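Long-range contacts in alpha-glucosidase (Bacteroides thetaiotaomicron, PDB 5XFM), which hydrolyses beta-L-arabinopyranosides and alpha-galactosides as a calcium-binding, bifunctional member of glycoside hydrolase family 97: residues Lys20-Leu26 against Val117-Val122; Asp204-Leu208 against Gly266-Ile272; Phe294-Trp299 against Pro525-Phe529. The protein carries 1 engineered substitution. All blocks are in the same frame, centred on the assembly; numbering follows the deposited sequence.

Contacts 1 and 2 both belong to the N-terminal beta-rich domain and touch each other where N120 packs on P271, their centres 13 Å apart. Contact 3 lies on the other side of the chain's centre, in the barrel, with nearest atoms about 17 Å from contact 2. Contact 1 is partly buried and joins two turns through two waters, one backbone-to-carboxylate bond and a leucine, with two carboxylates stacked close together. Contact 2 is largely buried, pairing two strand ends and laying a leucine over a tryptophan; it reaches the same sheet as contact 1. Contact 3, also buried, is mainly parallel backbone pairing, which fits its place inside a barrel wall.

Contact 1: residues Lys20-Leu26 against Val117-Val122; sequences KGPDEKL and VSDNDV
The carbonyl oxygen of D119 takes hydrogen bonds from two waters, and both waters also donate to the carboxylate of D23. The first water accepts from L26 N as well (2.8 Å), so it ties together both carboxylate and backbone of the 20-26 loop. A direct bond adds to these: D23 N donates to D119 OD1 at 3.1 Å, meeting the oxygen nearly end-on to its C-O bond but bent at the hydrogen (143°). The two carboxylates lie stacked, their planes 21° apart, with D23 OD1 3.4 Å from D119 OD1; such closeness would probably raise the proton affinity of one of them. D23 OD1 is partly compensated by K25 N, which approaches from above the carboxylate plane and closes an Asx turn on the type I turn G21-E24. P22 CD lies 3.4 Å from D119 OD1. The apolar share falls to L26: with CG anti to the backbone N (chi1 -160°), CD1 reaches over the N120-D121 peptide, 3.4 Å from D121 N, while CD2 meets V122 CG2 at 3.8 Å. V117 CG1 fills in beside G21 N at 3.6 Å. The contact thus sets the connection between strands 17-20 and 26-31 against the turn between strands 110-117 and 121-128, with L26 continuing onto V42 and Y44 of strand 39-44 and P22 resting on R95 of strand 91-104.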
# COMPACT_ATOMS: atom_id res chain seq x y z
N LYS A 20 13.59 20.40 13.45
CA LYS A 20 12.37 20.03 14.16
C LYS A 20 11.13 20.12 13.27
O LYS A 20 11.10 20.86 12.30
CB LYS A 20 12.18 20.92 15.39
CG LYS A 20 13.41 21.03 16.28
CD LYS A 20 13.19 22.03 17.40
CE LYS A 20 14.41 22.13 18.30
NZ LYS A 20 14.14 23.01 19.47
N GLY A 21 10.11 19.35 13.61
CA GLY A 21 8.80 19.52 13.01
C GLY A 21 8.20 20.83 13.48
O GLY A 21 8.69 21.42 14.43
N PRO A 22 7.11 21.28 12.82
CA PRO A 22 6.47 22.57 13.12
C PRO A 22 6.06 22.75 14.59
O PRO A 22 6.23 23.85 15.13
CB PRO A 22 5.24 22.54 12.21
CG PRO A 22 5.68 21.71 11.05
CD PRO A 22 6.50 20.62 11.66
N ASP A 23 5.53 21.71 15.22
CA ASP A 23 5.14 21.82 16.62
C ASP A 23 6.29 21.41 17.55
O ASP A 23 6.12 21.37 18.76
CB ASP A 23 3.89 20.98 16.91
CG ASP A 23 4.11 19.48 16.74
OD1 ASP A 23 5.26 19.03 16.58
OD2 ASP A 23 3.10 18.74 16.77
N GLU A 24 7.43 21.11 16.94
CA GLU A 24 8.69 20.83 17.64
C GLU A 24 8.71 19.55 18.48
O GLU A 24 9.70 19.30 19.18
CB GLU A 24 9.05 22.03 18.53
CG GLU A 24 9.33 23.30 17.75
CD GLU A 24 9.74 24.45 18.65
OE1 GLU A 24 10.53 24.22 19.59
OE2 GLU A 24 9.28 25.59 18.40
N LYS A 25 7.68 18.72 18.38
CA LYS A 25 7.67 17.45 19.12
C LYS A 25 8.64 16.46 18.50
O LYS A 25 9.35 15.74 19.20
CB LYS A 25 6.27 16.84 19.15
CG LYS A 25 5.25 17.65 19.93
CD LYS A 25 3.94 16.88 20.10
CE LYS A 25 2.78 17.84 20.28
NZ LYS A 25 1.48 17.14 20.51
N LEU A 26 8.67 16.43 17.18
CA LEU A 26 9.56 15.55 16.45
C LEU A 26 10.87 16.29 16.21
O LEU A 26 10.88 17.40 15.68
CB LEU A 26 8.91 15.11 15.14
CG LEU A 26 9.37 13.86 14.38
CD1 LEU A 26 8.61 13.77 13.07
CD2 LEU A 26 10.87 13.81 14.13
N VAL A 117 10.80 17.56 7.61
CA VAL A 117 10.16 17.10 8.83
C VAL A 117 8.83 17.82 9.06
O VAL A 117 8.81 19.01 9.35
CB VAL A 117 11.07 17.30 10.05
CG1 VAL A 117 10.48 16.62 11.27
CG2 VAL A 117 12.46 16.75 9.76
N SER A 118 7.74 17.08 8.92
CA SER A 118 6.42 17.58 9.31
C SER A 118 6.19 17.17 10.76
O SER A 118 7.11 16.67 11.42
CB SER A 118 5.33 17.06 8.38
OG SER A 118 5.26 15.64 8.38
N ASP A 119 4.98 17.38 11.28
CA ASP A 119 4.71 17.13 12.71
C ASP A 119 5.04 15.71 13.16
O ASP A 119 5.54 15.51 14.27
CB ASP A 119 3.25 17.42 13.04
CG ASP A 119 2.96 18.90 13.21
OD1 ASP A 119 3.89 19.66 13.58
OD2 ASP A 119 1.80 19.29 12.97
N ASN A 120 4.75 14.73 12.31
CA ASN A 120 4.96 13.33 12.67
C ASN A 120 5.66 12.52 11.59
O ASN A 120 5.60 11.30 11.61
CB ASN A 120 3.63 12.67 13.00
CG ASN A 120 3.04 13.16 14.31
OD1 ASN A 120 3.48 12.76 15.38
ND2 ASN A 120 2.03 14.02 14.22
N ASP A 121 6.31 13.19 10.64
CA ASP A 121 7.00 12.47 9.58
C ASP A 121 8.34 13.09 9.20
O ASP A 121 8.50 14.31 9.17
CB ASP A 121 6.12 12.38 8.33
CG ASP A 121 4.77 11.76 8.62
OD1 ASP A 121 3.85 12.51 9.02
OD2 ASP A 121 4.63 10.53 8.45
N VAL A 122 9.29 12.22 8.90
CA VAL A 122 10.57 12.61 8.34
C VAL A 122 10.71 11.99 6.96
O VAL A 122 10.51 10.80 6.80
CB VAL A 122 11.73 12.15 9.23
CG1 VAL A 122 13.06 12.46 8.54
CG2 VAL A 122 11.66 12.81 10.60
O HOH W 1 7.14 17.89 15.41
O HOH W 2 3.72 16.08 16.64

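Contact 2: residues Asp204-Leu208 against Gly266-Ile272; sequences DGWVL and GDHLKPI
W206 and G266 pair as an antiparallel hydrogen-bonded couple: W206 N donates to G266 O at 2.9 Å, tilted 27° from the carbonyl plane, and G266 N returns a bond to W206 O at 3.0 Å within that oxygen's carbonyl plane. The tight part lies around the indole. Its CG sits beside the backbone N and anti to the carbonyl carbon (chi1 -54°), which turns the ring toward L269. That leucine comes down on one face: L269 CD2 is 3.6 Å from the centroid of the five-membered ring, only 14° off the normal, a CH-pi contact, while L269 CG lies 3.5 Å from W206 NE1. On the strand side, W206 CB meets I272 CG1 at 3.9 Å, and I272 CD1 also reaches L208 CB. With an alanine in place of W206, L269 would probably lose the ring face it lies on, and a gap would open beside Y563, whose ring meets the indole edge-to-face. Backbones also come close at G205, whose CA is 3.3 Å from G266 O; a beta carbon there would collide with that oxygen and with D267 CA. The looser side is formed by the side chains of D267 and H268, which leave the backbone away from 204-208, H268 being exposed, although H268 C still reaches W206 CD1 at 3.6 Å. Here strand 256-266, an inner strand of the antiparallel sheet, ends beside the start of strand 206-212 and leads into helix 270-274, in a domain of the galactose mutarotase-like clan, whose members are typically beta-supersandwiches.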
# COMPACT_ATOMS: atom_id res chain seq x y z
N ASP A 204 7.04 4.23 24.43
CA ASP A 204 7.23 5.58 23.91
C ASP A 204 6.66 5.80 22.50
O ASP A 204 7.04 6.76 21.84
CB ASP A 204 8.71 5.94 23.92
CG ASP A 204 9.36 5.69 25.26
OD1 ASP A 204 8.70 5.95 26.29
OD2 ASP A 204 10.53 5.25 25.29
N GLY A 205 5.75 4.93 22.07
CA GLY A 205 5.09 5.13 20.79
C GLY A 205 5.48 4.24 19.62
O GLY A 205 5.80 3.07 19.80
N TRP A 206 5.41 4.79 18.41
CA TRP A 206 5.49 3.99 17.19
C TRP A 206 6.32 4.64 16.08
O TRP A 206 6.35 5.86 15.93
CB TRP A 206 4.08 3.70 16.66
CG TRP A 206 3.16 3.07 17.66
CD1 TRP A 206 2.42 3.70 18.62
CD2 TRP A 206 2.88 1.67 17.81
NE1 TRP A 206 1.70 2.79 19.34
CE2 TRP A 206 1.96 1.53 18.87
CE3 TRP A 206 3.32 0.52 17.14
CZ2 TRP A 206 1.47 0.29 19.28
CZ3 TRP A 206 2.83 -0.72 17.55
CH2 TRP A 206 1.92 -0.82 18.61
N VAL A 207 6.96 3.78 15.29
CA VAL A 207 7.72 4.20 14.12
C VAL A 207 7.39 3.33 12.89
O VAL A 207 7.43 2.12 12.96
CB VAL A 207 9.23 4.14 14.37
CG1 VAL A 207 10.00 4.40 13.08
CG2 VAL A 207 9.63 5.14 15.47
N LEU A 208 7.05 3.95 11.77
CA LEU A 208 6.86 3.24 10.50
C LEU A 208 7.91 3.66 9.47
O LEU A 208 7.98 4.83 9.08
CB LEU A 208 5.47 3.51 9.95
CG LEU A 208 5.11 2.77 8.66
CD1 LEU A 208 4.82 1.28 8.90
CD2 LEU A 208 3.95 3.46 7.95
N GLY A 266 5.40 8.67 16.21
CA GLY A 266 4.51 9.33 17.15
C GLY A 266 4.48 8.65 18.50
O GLY A 266 5.09 7.61 18.68
N ASP A 267 3.80 9.26 19.46
CA ASP A 267 3.61 8.60 20.75
C ASP A 267 2.34 7.77 20.72
O ASP A 267 2.04 7.04 21.66
CB ASP A 267 3.55 9.63 21.89
CG ASP A 267 2.51 10.71 21.64
OD1 ASP A 267 1.95 10.77 20.52
OD2 ASP A 267 2.21 11.47 22.58
N HIS A 268 1.59 7.89 19.63
CA HIS A 268 0.35 7.14 19.43
C HIS A 268 0.25 6.56 18.02
O HIS A 268 1.05 6.88 17.14
CB HIS A 268 -0.87 8.02 19.72
CG HIS A 268 -0.95 8.50 21.13
ND1 HIS A 268 -0.96 9.83 21.46
CD2 HIS A 268 -1.02 7.82 22.30
CE1 HIS A 268 -1.04 9.96 22.78
NE2 HIS A 268 -1.07 8.75 23.31
N LEU A 269 -0.75 5.71 17.81
CA LEU A 269 -0.95 5.06 16.52
C LEU A 269 -1.56 6.00 15.48
O LEU A 269 -1.50 5.72 14.28
CB LEU A 269 -1.82 3.81 16.70
CG LEU A 269 -1.06 2.56 17.18
CD1 LEU A 269 -2.01 1.48 17.65
CD2 LEU A 269 -0.16 2.03 16.06
N LYS A 270 -2.15 7.10 15.94
CA LYS A 270 -2.86 8.04 15.07
C LYS A 270 -2.03 8.60 13.89
O LYS A 270 -2.52 8.61 12.75
CB LYS A 270 -3.41 9.21 15.90
CG LYS A 270 -4.14 10.26 15.09
CD LYS A 270 -4.50 11.46 15.93
CE LYS A 270 -5.47 12.37 15.19
NZ LYS A 270 -4.80 13.59 14.66
N PRO A 271 -0.81 9.10 14.15
CA PRO A 271 -0.03 9.58 13.00
C PRO A 271 0.39 8.47 12.04
O PRO A 271 0.57 8.72 10.85
CB PRO A 271 1.20 10.21 13.66
CG PRO A 271 1.33 9.49 14.97
CD PRO A 271 -0.08 9.29 15.42
N ILE A 272 0.54 7.25 12.55
CA ILE A 272 0.82 6.08 11.73
C ILE A 272 -0.29 5.83 10.72
O ILE A 272 -0.05 5.66 9.52
CB ILE A 272 1.00 4.83 12.59
CG1 ILE A 272 2.10 5.05 13.62
CG2 ILE A 272 1.31 3.63 11.72
CD1 ILE A 272 3.48 5.11 13.02

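Contact 3: residues Phe294-Trp299 against Pro525-Phe529; sequences FGRGTW and PVQNF
The first and last strands of the parallel barrel, 295-299 and 526-528, meet here side by side, their axes 4.6 Å apart and 24° from parallel. The backbone carries the pairing. Q527 N donates to G295 O at 2.9 Å, nearly in line with the carbonyl, and G297 N donates to Q527 O at 2.7 Å from a position tilted 26° out of the carbonyl plane; G295 N reaches P525 O only by a weak bond. G297 has no side chain to meet N528 OD1, which lies 3.6 Å from G297 CA and is buried with no polar partner in the model. N528 N, by contrast, is held by E488. On the other face of the pair, R296 CG meets the edge of the F529 ring, 4.1 Å from F529 CE1. The arginine chain bends at its second and third torsions, carrying its guanidinium away, with the group 83° from the F529 plane and NE in a salt bridge with E327. Further along, W299 CE3 lies 3.5 Å from N528 O, its indole N bonded to D332, and a water accepts from W299 N (2.6 Å) and lies within bonding distance of F529 O. At the other end, P525 CB lies over one face of the F294 ring. The side chain of W299 is about 8 Å from the calcium ion bound by E174, E452 and E458. Pairing of first and last strands is how a TIM barrel closes, here in the domain of the GH97 family.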
# COMPACT_ATOMS: atom_id res chain seq x y z
N PHE A 294 -13.81 6.13 -10.84
CA PHE A 294 -13.54 5.04 -9.92
C PHE A 294 -14.84 4.40 -9.44
O PHE A 294 -15.93 4.90 -9.74
CB PHE A 294 -12.72 5.54 -8.72
CG PHE A 294 -11.61 6.48 -9.11
CD1 PHE A 294 -10.65 6.10 -10.03
CD2 PHE A 294 -11.53 7.74 -8.54
CE1 PHE A 294 -9.63 6.97 -10.39
CE2 PHE A 294 -10.51 8.61 -8.89
CZ PHE A 294 -9.56 8.22 -9.82
N GLY A 295 -14.73 3.30 -8.71
CA GLY A 295 -15.90 2.64 -8.18
C GLY A 295 -15.77 1.17 -7.85
O GLY A 295 -14.75 0.72 -7.32
N ARG A 296 -16.78 0.41 -8.25
CA ARG A 296 -16.97 -0.95 -7.77
C ARG A 296 -17.03 -1.92 -8.93
O ARG A 296 -17.57 -1.60 -9.99
CB ARG A 296 -18.26 -1.07 -6.95
CG ARG A 296 -18.25 -0.38 -5.60
CD ARG A 296 -18.57 1.10 -5.73
NE ARG A 296 -19.79 1.32 -6.50
CZ ARG A 296 -21.01 1.34 -5.98
NH1 ARG A 296 -21.19 1.14 -4.68
NH2 ARG A 296 -22.06 1.57 -6.77
N GLY A 297 -16.46 -3.10 -8.74
CA GLY A 297 -16.48 -4.12 -9.76
C GLY A 297 -16.98 -5.45 -9.25
O GLY A 297 -16.89 -5.75 -8.06
N THR A 298 -17.56 -6.24 -10.15
CA THR A 298 -17.82 -7.64 -9.86
C THR A 298 -16.69 -8.47 -10.46
O THR A 298 -16.05 -8.07 -11.43
CB THR A 298 -19.18 -8.10 -10.41
OG1 THR A 298 -19.25 -7.83 -11.81
CG2 THR A 298 -20.30 -7.37 -9.69
N TRP A 299 -16.47 -9.65 -9.89
CA TRP A 299 -15.23 -10.36 -10.14
C TRP A 299 -15.48 -11.85 -9.99
O TRP A 299 -15.57 -12.36 -8.87
CB TRP A 299 -14.15 -9.88 -9.16
CG TRP A 299 -12.80 -10.49 -9.33
CD1 TRP A 299 -12.26 -10.98 -10.49
CD2 TRP A 299 -11.79 -10.63 -8.32
NE1 TRP A 299 -10.98 -11.44 -10.25
CE2 TRP A 299 -10.67 -11.24 -8.93
CE3 TRP A 299 -11.74 -10.32 -6.96
CZ2 TRP A 299 -9.50 -11.53 -8.22
CZ3 TRP A 299 -10.58 -10.62 -6.25
CH2 TRP A 299 -9.48 -11.21 -6.89
N PRO A 525 -9.20 2.63 -4.72
CA PRO A 525 -10.09 3.45 -5.55
C PRO A 525 -11.07 2.63 -6.40
O PRO A 525 -12.25 2.98 -6.52
CB PRO A 525 -9.12 4.20 -6.47
CG PRO A 525 -7.79 4.07 -5.84
CD PRO A 525 -7.79 2.78 -5.12
N VAL A 526 -10.58 1.55 -6.99
CA VAL A 526 -11.41 0.62 -7.74
C VAL A 526 -11.50 -0.69 -6.97
O VAL A 526 -10.54 -1.46 -6.94
CB VAL A 526 -10.85 0.37 -9.16
CG1 VAL A 526 -11.64 -0.72 -9.87
CG2 VAL A 526 -10.87 1.66 -9.97
N GLN A 527 -12.64 -0.94 -6.33
CA GLN A 527 -12.80 -2.14 -5.52
C GLN A 527 -13.48 -3.26 -6.30
O GLN A 527 -14.64 -3.14 -6.68
CB GLN A 527 -13.61 -1.85 -4.25
CG GLN A 527 -12.96 -0.90 -3.24
CD GLN A 527 -11.89 -1.55 -2.38
OE1 GLN A 527 -11.19 -2.47 -2.80
NE2 GLN A 527 -11.77 -1.08 -1.14
N ASN A 528 -12.75 -4.35 -6.50
CA ASN A 528 -13.33 -5.57 -7.02
C ASN A 528 -13.60 -6.51 -5.84
O ASN A 528 -12.74 -7.29 -5.45
CB ASN A 528 -12.42 -6.23 -8.05
CG ASN A 528 -12.07 -5.29 -9.20
OD1 ASN A 528 -12.95 -4.87 -9.96
ND2 ASN A 528 -10.79 -4.97 -9.34
N PHE A 529 -14.78 -6.35 -5.24
CA PHE A 529 -15.18 -7.14 -4.08
C PHE A 529 -15.45 -8.59 -4.45
O PHE A 529 -15.71 -8.91 -5.61
CB PHE A 529 -16.43 -6.54 -3.42
CG PHE A 529 -16.20 -5.18 -2.83
CD1 PHE A 529 -16.90 -4.08 -3.30
CD2 PHE A 529 -15.28 -5.00 -1.81
CE1 PHE A 529 -16.68 -2.83 -2.77
CE2 PHE A 529 -15.06 -3.75 -1.27
CZ PHE A 529 -15.77 -2.66 -1.75
O HOH W 3 -18.55 -7.31 -6.31
O HOH W 4 -17.55 -9.84 -7.55